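PP1b (Porcine reproductive and respiratory syndrome virus, PDB 6JDR) includes the nsp10 helicase, the piece crystallised here, which probably hydrolyses ATP to unwind RNA and DNA duplexes with 5' to 3' polarity. Local coordinates at residues K74-V79 with A124-C129; P92-Y95 with G100-S103; S222-A227 with Y263-M268; V316-P319 with D323-D326; S333-T338 with A357-T362. The protein carries 1 engineered substitution. One frame throughout, in Å; residues are numbered along the deposited sequence.

Contact 1 (K74-V79 with A124-C129); sequences KPPRTV and ALLPTC
The peptide carbonyl of Ala124 is the flat group of this contact, and the puckered ring of Pro76 brings its CG up to it. Pro76 CG lies 3.4 Å from Ala124 O, and the ring corner sits beyond the oxygen, ahead of the carbonyl rather than above it. Beside this approach the same corner grazes Leu126, with Pro76 CG and Leu126 CD2 4.4 Å apart, a loose apolar touch. The other methyl of the leucine turns to the backbone: Leu126 CD1 is 3.7 Å from Lys74 O. The first torsion of Leu126 (chi1 -62°, CG anti to its own carbonyl carbon) directs the branch toward segment 74-79, and chi2 of 170° sets CD1 at Lys74 O and CD2 near the Pro76 ring.

No direct hydrogen bond joins the two segments. A water does so instead, donating to Arg77 O at 2.7 Å and accepting from Ala124 N at 2.8 Å, so one backbone acceptor and one backbone donor are satisfied by a single bridging molecule. The contact buries just 168 Å², as suits a meeting of two surface loops.

Leu126 also packs on Tyr73, and its side chain lies about 7 Å from a bound zinc, the one held by Cys20, His32, His34 and Cys35; its backbone bonds to Ala19. Immediately beyond the contact, strands 79-83 and 118-124 run antiparallel as neighbours, tied by Val79 and Ser122. The loop 74-79 thus enters the four-stranded sheet where strand 118-124 leaves it, beside the zinc-binding domain and ahead of helix 134-142.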
# COMPACT_ATOMS: atom_id res chain seq x y z
N LYS A 74 1.65 -13.04 30.40
CA LYS A 74 1.21 -14.23 31.11
C LYS A 74 2.45 -15.07 31.41
O LYS A 74 3.06 -15.62 30.49
CB LYS A 74 0.24 -15.04 30.24
CG LYS A 74 -1.04 -14.30 29.87
CD LYS A 74 -1.52 -14.67 28.47
CE LYS A 74 -2.72 -13.82 28.05
NZ LYS A 74 -3.07 -13.98 26.60
N PRO A 75 2.86 -15.14 32.69
CA PRO A 75 4.10 -15.88 32.97
C PRO A 75 3.97 -17.38 32.66
O PRO A 75 3.01 -18.01 33.09
CB PRO A 75 4.33 -15.63 34.47
CG PRO A 75 3.01 -15.19 35.02
CD PRO A 75 2.26 -14.55 33.89
N PRO A 76 4.92 -17.94 31.90
CA PRO A 76 4.85 -19.36 31.54
C PRO A 76 5.24 -20.27 32.69
O PRO A 76 5.81 -19.81 33.68
CB PRO A 76 5.86 -19.47 30.40
CG PRO A 76 6.88 -18.44 30.72
CD PRO A 76 6.16 -17.31 31.42
N ARG A 77 4.95 -21.56 32.53
CA ARG A 77 5.26 -22.57 33.55
C ARG A 77 6.76 -22.65 33.83
O ARG A 77 7.57 -22.45 32.93
CB ARG A 77 4.75 -23.95 33.10
CG ARG A 77 3.24 -24.07 33.02
CD ARG A 77 2.78 -25.35 32.34
NE ARG A 77 3.15 -26.55 33.09
CZ ARG A 77 4.18 -27.36 32.82
NH1 ARG A 77 5.01 -27.12 31.80
NH2 ARG A 77 4.40 -28.42 33.59
N THR A 78 7.12 -22.92 35.08
CA THR A 78 8.50 -23.21 35.44
C THR A 78 8.74 -24.69 35.19
O THR A 78 8.13 -25.55 35.82
CB THR A 78 8.79 -22.87 36.92
OG1 THR A 78 8.38 -21.52 37.19
CG2 THR A 78 10.29 -23.01 37.22
N VAL A 79 9.63 -24.98 34.24
CA VAL A 79 9.84 -26.33 33.74
C VAL A 79 11.30 -26.71 33.95
O VAL A 79 12.18 -25.86 33.84
CB VAL A 79 9.55 -26.41 32.23
CG1 VAL A 79 9.51 -27.86 31.75
CG2 VAL A 79 8.24 -25.69 31.90
N ALA A 124 10.75 -20.21 29.93
CA ALA A 124 10.97 -19.86 28.54
C ALA A 124 10.59 -18.40 28.29
O ALA A 124 9.61 -17.91 28.85
CB ALA A 124 10.17 -20.77 27.63
N LEU A 125 11.36 -17.73 27.45
CA LEU A 125 10.98 -16.42 26.92
C LEU A 125 9.80 -16.60 25.98
O LEU A 125 9.78 -17.53 25.17
CB LEU A 125 12.14 -15.77 26.17
CG LEU A 125 13.05 -14.85 26.98
CD1 LEU A 125 13.46 -15.48 28.30
CD2 LEU A 125 14.27 -14.46 26.16
N LEU A 126 8.81 -15.71 26.08
CA LEU A 126 7.66 -15.74 25.19
C LEU A 126 8.05 -15.23 23.80
O LEU A 126 9.04 -14.50 23.65
CB LEU A 126 6.52 -14.88 25.75
CG LEU A 126 5.95 -15.30 27.11
CD1 LEU A 126 5.02 -14.24 27.67
CD2 LEU A 126 5.22 -16.63 27.01
N PRO A 127 7.28 -15.62 22.77
CA PRO A 127 7.58 -15.14 21.42
C PRO A 127 7.08 -13.71 21.14
O PRO A 127 7.36 -13.18 20.07
CB PRO A 127 6.84 -16.14 20.53
CG PRO A 127 5.68 -16.59 21.36
CD PRO A 127 6.16 -16.58 22.78
N THR A 128 6.38 -13.09 22.09
CA THR A 128 5.74 -11.79 21.87
C THR A 128 6.60 -10.82 21.06
O THR A 128 6.17 -10.35 20.01
CB THR A 128 5.37 -11.10 23.20
OG1 THR A 128 4.73 -12.03 24.08
CG2 THR A 128 4.42 -9.92 22.94
N CYS A 129 7.82 -10.54 21.53
CA CYS A 129 8.70 -9.58 20.87
C CYS A 129 9.95 -10.23 20.27
O CYS A 129 10.97 -9.57 20.08
CB CYS A 129 9.10 -8.48 21.85
SG CYS A 129 7.72 -7.43 22.38
O HOH W 1 8.97 -22.18 30.65

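Contact 2 (P92-Y95 with G100-S103); sequences PGRY and GLVS
Tyr95 and Val102 form an antiparallel hydrogen-bonded pair. Tyr95 N donates to Val102 O at 2.9 Å with an N-H...O angle of 167°, and the return bond from Val102 N to Tyr95 O is equally long and nearly as straight at 161°. One residue earlier, Arg94 faces Ser103 as a non-hydrogen-bonded pair, where CA-H...O contacts fill in: Ser103 CA approaches Gly93 O at 3.4 Å, and Arg94 CA approaches Val102 O at 3.5 Å.

The side chains divide between the two faces. On one, Arg94 bends at chi2 and chi3, which carries CD to within 3.4 Å of Ser103 OG and swings the guanidinium across Leu101, where NH1 meets CD2 at 3.6 Å from an oblique direction. Leu101 reaches back because its CG is anti to the backbone N (chi1 -175°); its other methyl, CD1, rests 3.4 Å from Tyr95 O. On the opposite face Tyr95 CB and Val102 CG2 touch loosely at 4.4 Å.

This is a beta hairpin with a two-residue connection between strands 93-97 and 100-104, the latter outermost in a four-stranded antiparallel sheet, consistent with the 1B domain of arterivirus helicases. Thr97 OG1 bonds to Gly100 O near the turn.

Further out, the charge of Arg94 is met by a salt bridge from NH2 to Asp23 of the zinc-binding region, while Arg5 brings a like charge close to NH1. The phenol of Tyr95 is held by a bond from OH to Asp91 O, and its ring packs against Leu90, Ser122 and Ala124.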
# COMPACT_ATOMS: atom_id res chain seq x y z
N PRO A 92 13.69 -26.10 21.14
CA PRO A 92 14.67 -25.05 20.89
C PRO A 92 14.10 -23.66 21.13
O PRO A 92 12.98 -23.37 20.71
CB PRO A 92 15.04 -25.25 19.41
CG PRO A 92 13.88 -25.96 18.81
CD PRO A 92 13.34 -26.84 19.91
N GLY A 93 14.88 -22.81 21.79
CA GLY A 93 14.42 -21.47 22.16
C GLY A 93 15.34 -20.83 23.18
O GLY A 93 16.54 -21.12 23.21
N ARG A 94 14.79 -19.97 24.02
CA ARG A 94 15.57 -19.22 25.00
C ARG A 94 14.91 -19.25 26.38
O ARG A 94 13.70 -19.07 26.50
CB ARG A 94 15.76 -17.78 24.51
CG ARG A 94 17.12 -17.18 24.83
CD ARG A 94 17.70 -16.44 23.63
NE ARG A 94 16.81 -15.38 23.16
CZ ARG A 94 17.01 -14.07 23.34
NH1 ARG A 94 18.09 -13.60 23.98
NH2 ARG A 94 16.12 -13.21 22.86
N TYR A 95 15.72 -19.49 27.41
CA TYR A 95 15.22 -19.76 28.77
C TYR A 95 16.05 -19.03 29.83
O TYR A 95 17.27 -18.90 29.69
CB TYR A 95 15.29 -21.25 29.06
CG TYR A 95 14.50 -22.14 28.12
CD1 TYR A 95 13.21 -22.55 28.44
CD2 TYR A 95 15.06 -22.60 26.92
CE1 TYR A 95 12.49 -23.38 27.60
CE2 TYR A 95 14.34 -23.43 26.07
CZ TYR A 95 13.06 -23.82 26.41
OH TYR A 95 12.33 -24.64 25.58
N GLY A 100 21.63 -17.90 34.53
CA GLY A 100 21.30 -16.79 33.64
C GLY A 100 20.56 -17.22 32.39
O GLY A 100 19.99 -18.31 32.32
N LEU A 101 20.58 -16.35 31.38
CA LEU A 101 19.88 -16.58 30.12
C LEU A 101 20.67 -17.53 29.23
O LEU A 101 21.87 -17.35 29.05
CB LEU A 101 19.65 -15.25 29.40
CG LEU A 101 18.82 -15.29 28.12
CD1 LEU A 101 17.40 -15.78 28.39
CD2 LEU A 101 18.79 -13.90 27.49
N VAL A 102 19.99 -18.53 28.67
CA VAL A 102 20.63 -19.54 27.83
C VAL A 102 19.75 -19.94 26.65
O VAL A 102 18.53 -19.86 26.72
CB VAL A 102 20.98 -20.81 28.64
CG1 VAL A 102 22.03 -20.51 29.70
CG2 VAL A 102 19.73 -21.41 29.29
N SER A 103 20.39 -20.40 25.57
CA SER A 103 19.69 -20.77 24.34
C SER A 103 19.72 -22.28 24.08
O SER A 103 20.76 -22.91 24.24
CB SER A 103 20.31 -20.04 23.14
OG SER A 103 20.21 -18.64 23.29

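Contact 3 (S222-A227 with Y263-M268); sequences SFLDEA and YVFDIM
Phe265 sets the far end of its ring against Leu224 and Ala227, whose methyls lie side by side, and its torsions set the approach. With chi1 at -54°, CG stands anti to the carbonyl carbon and beside the backbone N, which sends the ring out from its turn toward strand 222-224; chi2 of -39° then fixes how the ring is rotated about that direction. Phe265 CZ lies 3.7 Å from Ala227 CB and 4.0 Å from Leu224 CD1. The leucine methyl comes to the ring at its edge, close to the ring plane, whereas the alanine methyl sits over the face near CZ. The leucine side chain crosses the phenylalanine at about a right angle. Ala227 adds its backbone: Ala227 O stands 3.3 Å from Phe265 CE2, approaching the ring obliquely.

Both segments are shaped by short turns. Glu226 has positive phi and psi, which turns the chain sharply after the strand and brings Ala227 round to the ring. Residues 263-266 have helical torsions, and Asp266 N bonds to Tyr263 O at 3.0 Å.

Around this core, Phe265 meets the ring of Phe146 with planes at about 45° and also touches Cys246, both on strands of the seven-stranded parallel sheet. Asp225 and Glu226, directly after strand 222-224, are consistent with the Walker B motif of a P-loop NTPase. Asp266 OD2 bonds to His261 NE2; these two residues are a known zinc site of this protein, with no zinc bound to this chain here.

No hydrogen bond crosses the contact: its chemistry is two methyls against one ring, with at most a weak attraction expected between ring C-H groups and the Ala227 carbonyl.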
# COMPACT_ATOMS: atom_id res chain seq x y z
N SER A 222 4.77 -6.02 -0.09
CA SER A 222 3.85 -6.37 0.98
C SER A 222 2.84 -5.25 1.17
O SER A 222 3.21 -4.08 1.22
CB SER A 222 4.61 -6.63 2.27
OG SER A 222 5.40 -7.80 2.15
N PHE A 223 1.56 -5.62 1.27
CA PHE A 223 0.48 -4.66 1.46
C PHE A 223 -0.23 -4.90 2.79
O PHE A 223 -0.25 -6.03 3.29
CB PHE A 223 -0.54 -4.77 0.33
CG PHE A 223 -0.00 -4.38 -1.02
CD1 PHE A 223 -0.28 -3.13 -1.55
CD2 PHE A 223 0.77 -5.26 -1.76
CE1 PHE A 223 0.21 -2.76 -2.79
CE2 PHE A 223 1.26 -4.90 -3.01
CZ PHE A 223 0.98 -3.65 -3.52
N LEU A 224 -0.82 -3.84 3.34
CA LEU A 224 -1.58 -3.92 4.58
C LEU A 224 -3.01 -3.44 4.34
O LEU A 224 -3.26 -2.25 4.14
CB LEU A 224 -0.92 -3.06 5.67
CG LEU A 224 -0.89 -3.55 7.12
CD1 LEU A 224 -1.02 -2.37 8.07
CD2 LEU A 224 -1.95 -4.59 7.43
N ASP A 225 -3.94 -4.39 4.35
CA ASP A 225 -5.36 -4.12 4.15
C ASP A 225 -5.94 -3.56 5.45
O ASP A 225 -5.50 -3.92 6.53
CB ASP A 225 -6.06 -5.43 3.76
CG ASP A 225 -7.54 -5.26 3.47
OD1 ASP A 225 -7.93 -4.27 2.81
OD2 ASP A 225 -8.31 -6.15 3.90
N GLU A 226 -6.92 -2.66 5.33
CA GLU A 226 -7.64 -2.12 6.48
C GLU A 226 -6.70 -1.63 7.58
O GLU A 226 -6.86 -1.98 8.75
CB GLU A 226 -8.60 -3.18 7.06
CG GLU A 226 -9.69 -3.65 6.10
CD GLU A 226 -10.76 -2.61 5.86
OE1 GLU A 226 -11.26 -2.02 6.85
OE2 GLU A 226 -11.12 -2.38 4.69
N ALA A 227 -5.72 -0.82 7.20
CA ALA A 227 -4.65 -0.41 8.11
C ALA A 227 -5.13 0.20 9.43
O ALA A 227 -4.53 -0.05 10.47
CB ALA A 227 -3.71 0.56 7.40
N TYR A 263 0.71 4.20 15.47
CA TYR A 263 1.41 5.49 15.40
C TYR A 263 2.24 5.66 14.13
O TYR A 263 2.42 6.78 13.64
CB TYR A 263 2.33 5.67 16.62
CG TYR A 263 3.61 4.88 16.51
CD1 TYR A 263 4.78 5.48 16.03
CD2 TYR A 263 3.66 3.54 16.86
CE1 TYR A 263 5.95 4.76 15.91
CE2 TYR A 263 4.83 2.81 16.74
CZ TYR A 263 5.98 3.42 16.27
OH TYR A 263 7.14 2.70 16.15
N VAL A 264 2.75 4.55 13.58
CA VAL A 264 3.59 4.60 12.39
C VAL A 264 2.92 5.30 11.21
O VAL A 264 3.60 5.91 10.39
CB VAL A 264 4.08 3.20 11.94
CG1 VAL A 264 4.98 2.58 12.99
CG2 VAL A 264 2.92 2.27 11.58
N PHE A 265 1.59 5.23 11.13
CA PHE A 265 0.85 5.84 10.02
C PHE A 265 0.88 7.36 10.03
O PHE A 265 0.75 7.99 8.98
CB PHE A 265 -0.61 5.37 9.99
CG PHE A 265 -0.77 3.88 9.98
CD1 PHE A 265 0.09 3.07 9.24
CD2 PHE A 265 -1.79 3.27 10.70
CE1 PHE A 265 -0.06 1.70 9.23
CE2 PHE A 265 -1.94 1.90 10.70
CZ PHE A 265 -1.08 1.11 9.96
N ASP A 266 1.07 7.95 11.21
CA ASP A 266 1.18 9.40 11.34
C ASP A 266 2.58 9.93 10.99
O ASP A 266 2.76 11.13 10.86
CB ASP A 266 0.80 9.82 12.76
CG ASP A 266 -0.62 9.44 13.11
OD1 ASP A 266 -1.52 9.72 12.29
OD2 ASP A 266 -0.85 8.86 14.19
N ILE A 267 3.55 9.03 10.84
CA ILE A 267 4.90 9.41 10.43
C ILE A 267 5.31 8.75 9.11
O ILE A 267 6.43 8.92 8.64
CB ILE A 267 5.94 9.11 11.53
CG1 ILE A 267 5.92 7.63 11.93
CG2 ILE A 267 5.66 9.97 12.76
CD1 ILE A 267 7.03 7.23 12.88
N MET A 268 4.38 8.02 8.50
CA MET A 268 4.61 7.33 7.24
C MET A 268 4.41 8.34 6.10
O MET A 268 3.64 9.29 6.24
CB MET A 268 3.62 6.17 7.12
CG MET A 268 4.05 5.00 6.26
SD MET A 268 2.92 3.61 6.46
CE MET A 268 3.84 2.53 7.54

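Contact 4 (V316-P319 with D323-D326); sequences VLTP and DRED
Thr318 carries the meeting of segment 316-319 with Asp323 and Arg324, and the chain reaches it by way of two strand residues. Val316 and Leu317 are tied into the sheet by backbone bonds, Val316 to Ile329 on one neighbouring strand and Leu317 to Thr343 and His345 on another, and their side chains pack on neighbours such as Thr343 and Val342. At Thr318 the first torsion (chi1 -175°) places OG1 anti to the backbone N and leaves CG2 between the N and the carbonyl carbon, so both branches face segment 323-326. Thr318 OG1 comes within 3.7 Å of Asp323 CB, while Thr318 CG2 lies 4.0 Å from Arg324 CG; in each case the side chains cross at about a right angle.

A water completes the link, 2.6 Å from Thr318 OG1 and donating to Asp323 OD2 at 2.8 Å. The hydroxyl is further bonded to His345 O, the carboxylate to Thr348 OG1, and Arg324 NE to Ala328 O. The contact folds the connection to strand 329-330 back over strand 315-318, neighbours in a five-stranded parallel sheet consistent with the second RecA-like domain of a superfamily 1 helicase.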
# COMPACT_ATOMS: atom_id res chain seq x y z
N VAL A 316 -11.88 21.90 -32.04
CA VAL A 316 -10.47 22.08 -32.38
C VAL A 316 -9.83 23.10 -31.44
O VAL A 316 -10.41 24.16 -31.19
CB VAL A 316 -10.28 22.54 -33.84
CG1 VAL A 316 -8.81 22.82 -34.14
CG2 VAL A 316 -10.82 21.49 -34.80
N LEU A 317 -8.65 22.76 -30.93
CA LEU A 317 -7.90 23.64 -30.04
C LEU A 317 -6.53 23.90 -30.64
O LEU A 317 -5.94 23.01 -31.25
CB LEU A 317 -7.73 22.98 -28.67
CG LEU A 317 -9.00 22.66 -27.89
CD1 LEU A 317 -8.65 21.99 -26.57
CD2 LEU A 317 -9.82 23.92 -27.65
N THR A 318 -6.03 25.12 -30.46
CA THR A 318 -4.71 25.49 -30.96
C THR A 318 -4.13 26.64 -30.14
O THR A 318 -4.86 27.51 -29.69
CB THR A 318 -4.77 25.87 -32.46
OG1 THR A 318 -3.45 26.11 -32.96
CG2 THR A 318 -5.65 27.09 -32.69
N PRO A 319 -2.80 26.63 -29.91
CA PRO A 319 -2.22 27.71 -29.10
C PRO A 319 -2.57 29.12 -29.60
O PRO A 319 -3.10 29.92 -28.83
CB PRO A 319 -0.72 27.46 -29.22
CG PRO A 319 -0.59 26.00 -29.46
CD PRO A 319 -1.83 25.56 -30.19
N ASP A 323 -3.66 30.41 -36.12
CA ASP A 323 -3.87 29.08 -36.69
C ASP A 323 -5.31 28.58 -36.54
O ASP A 323 -5.60 27.43 -36.86
CB ASP A 323 -2.88 28.10 -36.06
CG ASP A 323 -1.44 28.58 -36.19
OD1 ASP A 323 -1.08 29.12 -37.26
OD2 ASP A 323 -0.66 28.42 -35.22
N ARG A 324 -6.20 29.45 -36.06
CA ARG A 324 -7.62 29.10 -35.94
C ARG A 324 -8.30 29.06 -37.30
O ARG A 324 -8.13 29.96 -38.11
CB ARG A 324 -8.36 30.13 -35.09
CG ARG A 324 -7.97 30.17 -33.62
CD ARG A 324 -8.63 31.36 -32.95
NE ARG A 324 -10.08 31.37 -33.20
CZ ARG A 324 -10.84 32.46 -33.27
NH1 ARG A 324 -10.32 33.68 -33.13
NH2 ARG A 324 -12.14 32.34 -33.50
N GLU A 325 -9.08 28.00 -37.53
CA GLU A 325 -9.87 27.84 -38.75
C GLU A 325 -11.27 27.39 -38.38
O GLU A 325 -11.45 26.69 -37.38
CB GLU A 325 -9.22 26.80 -39.67
CG GLU A 325 -7.77 27.09 -40.01
CD GLU A 325 -7.13 25.99 -40.84
OE1 GLU A 325 -7.81 25.00 -41.17
OE2 GLU A 325 -5.93 26.13 -41.16
N ASP A 326 -12.26 27.78 -39.18
CA ASP A 326 -13.64 27.37 -38.94
C ASP A 326 -14.07 27.77 -37.52
O ASP A 326 -13.91 28.94 -37.14
CB ASP A 326 -13.80 25.86 -39.23
CG ASP A 326 -15.25 25.44 -39.41
OD1 ASP A 326 -16.15 26.09 -38.85
OD2 ASP A 326 -15.48 24.44 -40.13
O HOH W 2 -1.38 27.62 -32.63

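Contact 5 (S333-T338 with A357-T362); sequences SSQGAT and ALVAIT
Val359 and Ser334 are brought together by their first torsions. Val359 chi1 of 174° sets CG1 anti to the backbone N, out from the helix toward segment 333-338, and Ser334 chi1 of 64° lodges OG between its own N and carbonyl carbon, so that OG and CG1 meet at 3.7 Å. The sequences SSQG and ALVAIT are consistent with motifs V and VI of viral superfamily 1 helicases, which would make this a meeting of two conserved helicase motifs.

The same CG1 also receives Gln335, whose CG lies 4.0 Å away; beyond CG the glutamine chain runs extended, and it crosses the valine at about a right angle. One methyl thus fits against two consecutive residues of a type II beta turn from Ser334 to Ala337. The turn is closed by Ala337 N donating to Ser334 O at 3.1 Å, and Gly336 takes the positive phi its third position requires.

No hydrogen bond passes between the segments, and just 125 Å² is buried. The polar partner of the Ser334 hydroxyl is Ile331 O; toward the methyl it makes van der Waals contact, while Val359 packs on Ile331 as well. Ala337 O and Val359 O both make weak bonds to Arg363. Where helix 354-361 gives out, Thr362 OG1 turns back to donate to Leu358 O at 2.7 Å, lying 17° from the carbonyl plane.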
# COMPACT_ATOMS: atom_id res chain seq x y z
N SER A 333 -8.89 30.10 -24.48
CA SER A 333 -10.34 30.30 -24.52
C SER A 333 -11.13 29.07 -24.10
O SER A 333 -12.32 29.17 -23.79
CB SER A 333 -10.78 30.71 -25.93
OG SER A 333 -10.15 31.91 -26.33
N SER A 334 -10.48 27.91 -24.08
CA SER A 334 -11.13 26.64 -23.73
C SER A 334 -11.17 26.36 -22.22
O SER A 334 -11.70 25.34 -21.80
CB SER A 334 -10.41 25.48 -24.43
OG SER A 334 -9.08 25.37 -23.97
N GLN A 335 -10.61 27.27 -21.41
CA GLN A 335 -10.53 27.07 -19.97
C GLN A 335 -11.92 27.07 -19.33
O GLN A 335 -12.73 27.98 -19.57
CB GLN A 335 -9.66 28.15 -19.32
CG GLN A 335 -8.20 28.08 -19.72
CD GLN A 335 -7.37 29.22 -19.15
OE1 GLN A 335 -7.70 29.78 -18.11
NE2 GLN A 335 -6.28 29.56 -19.83
N GLY A 336 -12.19 26.05 -18.52
CA GLY A 336 -13.50 25.87 -17.90
C GLY A 336 -14.56 25.35 -18.86
O GLY A 336 -15.76 25.52 -18.61
N ALA A 337 -14.13 24.71 -19.94
CA ALA A 337 -15.05 24.09 -20.91
C ALA A 337 -14.73 22.61 -21.04
O ALA A 337 -13.58 22.20 -20.88
CB ALA A 337 -14.93 24.78 -22.26
N THR A 338 -15.76 21.81 -21.35
CA THR A 338 -15.63 20.36 -21.43
C THR A 338 -16.29 19.84 -22.70
O THR A 338 -17.37 20.30 -23.08
CB THR A 338 -16.30 19.67 -20.22
OG1 THR A 338 -15.77 20.21 -19.00
CG2 THR A 338 -16.07 18.16 -20.25
N ALA A 357 -0.58 23.02 -22.51
CA ALA A 357 -0.72 21.59 -22.80
C ALA A 357 -1.61 20.91 -21.76
O ALA A 357 -2.40 20.04 -22.10
CB ALA A 357 0.64 20.92 -22.86
N LEU A 358 -1.47 21.32 -20.50
CA LEU A 358 -2.31 20.77 -19.43
C LEU A 358 -3.78 21.09 -19.67
O LEU A 358 -4.64 20.24 -19.45
CB LEU A 358 -1.87 21.32 -18.07
CG LEU A 358 -2.70 20.88 -16.86
CD1 LEU A 358 -2.84 19.37 -16.78
CD2 LEU A 358 -2.09 21.43 -15.57
N VAL A 359 -4.06 22.31 -20.12
CA VAL A 359 -5.44 22.71 -20.40
C VAL A 359 -5.97 21.92 -21.59
O VAL A 359 -7.09 21.43 -21.55
CB VAL A 359 -5.57 24.22 -20.66
CG1 VAL A 359 -6.98 24.57 -21.09
CG2 VAL A 359 -5.19 25.01 -19.42
N ALA A 360 -5.16 21.78 -22.64
CA ALA A 360 -5.58 21.11 -23.87
C ALA A 360 -5.89 19.63 -23.69
O ALA A 360 -6.85 19.11 -24.26
CB ALA A 360 -4.51 21.29 -24.95
N ILE A 361 -5.07 18.95 -22.89
CA ILE A 361 -5.24 17.52 -22.65
C ILE A 361 -6.45 17.22 -21.76
O ILE A 361 -7.04 16.14 -21.86
CB ILE A 361 -3.96 16.93 -22.02
CG1 ILE A 361 -2.78 17.04 -23.00
CG2 ILE A 361 -4.16 15.48 -21.59
CD1 ILE A 361 -3.02 16.41 -24.35
N THR A 362 -6.83 18.17 -20.91
CA THR A 362 -7.88 17.94 -19.92
C THR A 362 -9.26 18.49 -20.31
O THR A 362 -10.14 18.61 -19.46
CB THR A 362 -7.47 18.54 -18.56
OG1 THR A 362 -7.21 19.94 -18.72
CG2 THR A 362 -6.23 17.85 -18.02

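From the N terminus, contact 1 opens first, spanning 44 residues between its segments, and contact 2 opens and closes as a hairpin within that span. The two touch: Leu125 N probably bonds to Arg94 O, binding the loop after strand 118-124 to strand 93-97 beside the zinc-binding region. Contact 3 follows in series and closes a 35-residue loop in the seven-stranded sheet. Later come contact 4, at strand 315-318, and contact 5, between a following loop and helix 354-361, around the five-stranded sheet; they meet where Leu317 CD2 packs on Ser334 CB. None of the five cross. Centres of contacts 1 and 4 lie about 78 Å apart, on opposite sides of the chain's centre.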